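Local coordinates for protein structure-specific endonuclease subunit SLX4 (Thielavia terrestris, PDB 6SEI) that probably serves, through its C-terminal domain in this chain, as the regulatory partner of SLX1 in an endonuclease that cuts branched DNA during repair and recombination, at residues 25-30 / 40-45. Numbering follows the deposited sequence.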
loop_
_atom_site.group_PDB
_atom_site.type_symbol
_atom_site.label_atom_id
_atom_site.label_comp_id
_atom_site.label_asym_id
_atom_site.label_seq_id
_atom_site.Cartn_x
_atom_site.Cartn_y
_atom_site.Cartn_z
ATOM N N GLN B 25 42.526 17.310 4.138
ATOM C CA GLN B 25 43.499 18.387 3.990
ATOM C C GLN B 25 44.850 17.854 3.532
ATOM O O GLN B 25 45.529 18.487 2.716
ATOM C CB GLN B 25 43.636 19.156 5.301
ATOM C CG GLN B 25 43.909 20.638 5.116
ATOM C CD GLN B 25 42.641 21.444 4.856
ATOM O OE1 GLN B 25 41.941 21.232 3.860
ATOM N NE2 GLN B 25 42.338 22.373 5.759
ATOM N N ALA B 26 45.250 16.681 4.028
ATOM C CA ALA B 26 46.518 16.096 3.607
ATOM C C ALA B 26 46.526 15.828 2.106
ATOM O O ALA B 26 47.468 16.208 1.399
ATOM C CB ALA B 26 46.790 14.810 4.392
ATOM N N VAL B 27 45.474 15.178 1.602
ATOM C CA VAL B 27 45.373 14.893 0.173
ATOM C C VAL B 27 45.277 16.189 -0.625
ATOM O O VAL B 27 45.995 16.390 -1.609
ATOM C CB VAL B 27 44.163 13.979 -0.101
ATOM C CG1 VAL B 27 44.004 13.727 -1.591
ATOM C CG2 VAL B 27 44.291 12.669 0.659
ATOM N N VAL B 28 44.401 17.096 -0.191
ATOM C CA VAL B 28 44.003 18.233 -1.016
ATOM C C VAL B 28 45.131 19.253 -1.162
ATOM O O VAL B 28 45.297 19.854 -2.232
ATOM C CB VAL B 28 42.727 18.860 -0.421
ATOM C CG1 VAL B 28 42.608 20.325 -0.780
ATOM C CG2 VAL B 28 41.504 18.097 -0.890
ATOM N N THR B 29 45.927 19.460 -0.114
ATOM C CA THR B 29 46.917 20.529 -0.099
ATOM C C THR B 29 48.301 20.083 -0.558
ATOM O O THR B 29 49.223 20.906 -0.583
ATOM C CB THR B 29 47.016 21.140 1.303
ATOM O OG1 THR B 29 47.530 20.165 2.217
ATOM C CG2 THR B 29 45.650 21.605 1.779
ATOM N N ALA B 30 48.478 18.816 -0.912
ATOM C CA ALA B 30 49.752 18.389 -1.459
ATOM C C ALA B 30 49.981 19.055 -2.816
ATOM O O ALA B 30 49.023 19.355 -3.535
ATOM C CB ALA B 30 49.792 16.871 -1.605
ATOM N N SER B 40 49.224 13.448 -8.570
ATOM C CA SER B 40 49.138 13.318 -7.127
ATOM C C SER B 40 47.927 12.470 -6.752
ATOM O O SER B 40 47.042 12.205 -7.570
ATOM C CB SER B 40 49.045 14.695 -6.471
ATOM O OG SER B 40 47.750 15.248 -6.637
ATOM N N TRP B 41 47.890 12.041 -5.487
ATOM C CA TRP B 41 46.760 11.244 -5.020
ATOM C C TRP B 41 45.448 11.991 -5.207
ATOM O O TRP B 41 44.427 11.387 -5.556
ATOM C CB TRP B 41 46.952 10.855 -3.553
ATOM C CG TRP B 41 47.906 9.718 -3.361
ATOM C CD1 TRP B 41 49.112 9.759 -2.719
ATOM C CD2 TRP B 41 47.741 8.369 -3.821
ATOM N NE1 TRP B 41 49.705 8.518 -2.749
ATOM C CE2 TRP B 41 48.885 7.649 -3.420
ATOM C CE3 TRP B 41 46.737 7.701 -4.531
ATOM C CZ2 TRP B 41 49.052 6.299 -3.709
ATOM C CZ3 TRP B 41 46.904 6.362 -4.812
ATOM C CH2 TRP B 41 48.052 5.674 -4.403
ATOM N N HIS B 42 45.460 13.309 -4.994
ATOM C CA HIS B 42 44.262 14.110 -5.215
ATOM C C HIS B 42 43.842 14.079 -6.678
ATOM O O HIS B 42 42.652 13.960 -6.989
ATOM C CB HIS B 42 44.508 15.547 -4.753
ATOM C CG HIS B 42 43.298 16.427 -4.823
ATOM N ND1 HIS B 42 43.384 17.801 -4.897
ATOM C CD2 HIS B 42 41.976 16.134 -4.822
ATOM C CE1 HIS B 42 42.168 18.315 -4.944
ATOM N NE2 HIS B 42 41.296 17.325 -4.899
ATOM N N GLU B 43 44.809 14.177 -7.592
ATOM C CA GLU B 43 44.474 14.176 -9.011
ATOM C C GLU B 43 44.073 12.788 -9.491
ATOM O O GLU B 43 43.314 12.663 -10.460
ATOM C CB GLU B 43 45.649 14.721 -9.822
ATOM C CG GLU B 43 45.913 16.197 -9.568
ATOM C CD GLU B 43 47.261 16.657 -10.088
ATOM O OE1 GLU B 43 48.259 15.942 -9.860
ATOM O OE2 GLU B 43 47.322 17.739 -10.716
ATOM N N LYS B 44 44.563 11.737 -8.831
ATOM C CA LYS B 44 44.089 10.395 -9.150
ATOM C C LYS B 44 42.608 10.251 -8.813
ATOM O O LYS B 44 41.839 9.675 -9.591
ATOM C CB LYS B 44 44.922 9.349 -8.407
ATOM C CG LYS B 44 46.339 9.201 -8.944
ATOM C CD LYS B 44 47.092 8.078 -8.251
ATOM C CE LYS B 44 46.483 6.724 -8.574
ATOM N NZ LYS B 44 46.495 6.455 -10.036
ATOM N N MET B 45 42.188 10.791 -7.667
ATOM C CA MET B 45 40.784 10.710 -7.284
ATOM C C MET B 45 39.906 11.519 -8.228
ATOM O O MET B 45 38.842 11.050 -8.646
ATOM C CB MET B 45 40.610 11.186 -5.844
ATOM C CG MET B 45 41.416 10.374 -4.852
ATOM S SD MET B 45 41.488 11.088 -3.203
ATOM C CE MET B 45 42.773 10.081 -2.470
HETATM O O HOH W 1 47.641 14.516 -2.878
HETATM O O HOH W 2 45.697 19.826 -4.865
HETATM O O HOH W 3 47.573 17.893 -5.528
#
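V27 and H42 meet where the C-terminal part of helix 12-29 faces the first turn of helix 41-46, an instructive example of how a helix end can be joined to its neighbour through side-chain packing and bridging water. The short axes run at 90° to each other, 8.9 Å apart. CG1 of V27 lies against the backbone and CB of H42, 3.7 Å from that CB, and also meets the methyl of M45, whose CE is 3.9 Å from V27 CG1. With CG anti to the backbone N (chi1 -175°), the imidazole of H42 extends past V27 to V28, whose CG2 sits over one ring face in a CH-pi contact, 4.2 Å from the centroid and set off-centre over the ring. The polar links are indirect. One water donates to V27 O and accepts, at a longer distance, from H42 N; a second donates to V28 O at 2.7 Å and lies in the ring plane 3.1 Å from H42 ND1. A third joins A30 O to the OG of S40, the residue that forms a capping box with E43 at the start of helix 41-46. Replacing H42 by alanine is likely to leave the V28 methyl without a ring face and the second water without its imidazole partner. Apolar side chains of the other protein's chain pack on V28 and H42. On the flank of helix 41-46, W41 and M45 pack on L56 of helix 53-67 and on I51 of strand 51-52, while A26 touches L60 of helix 53-67.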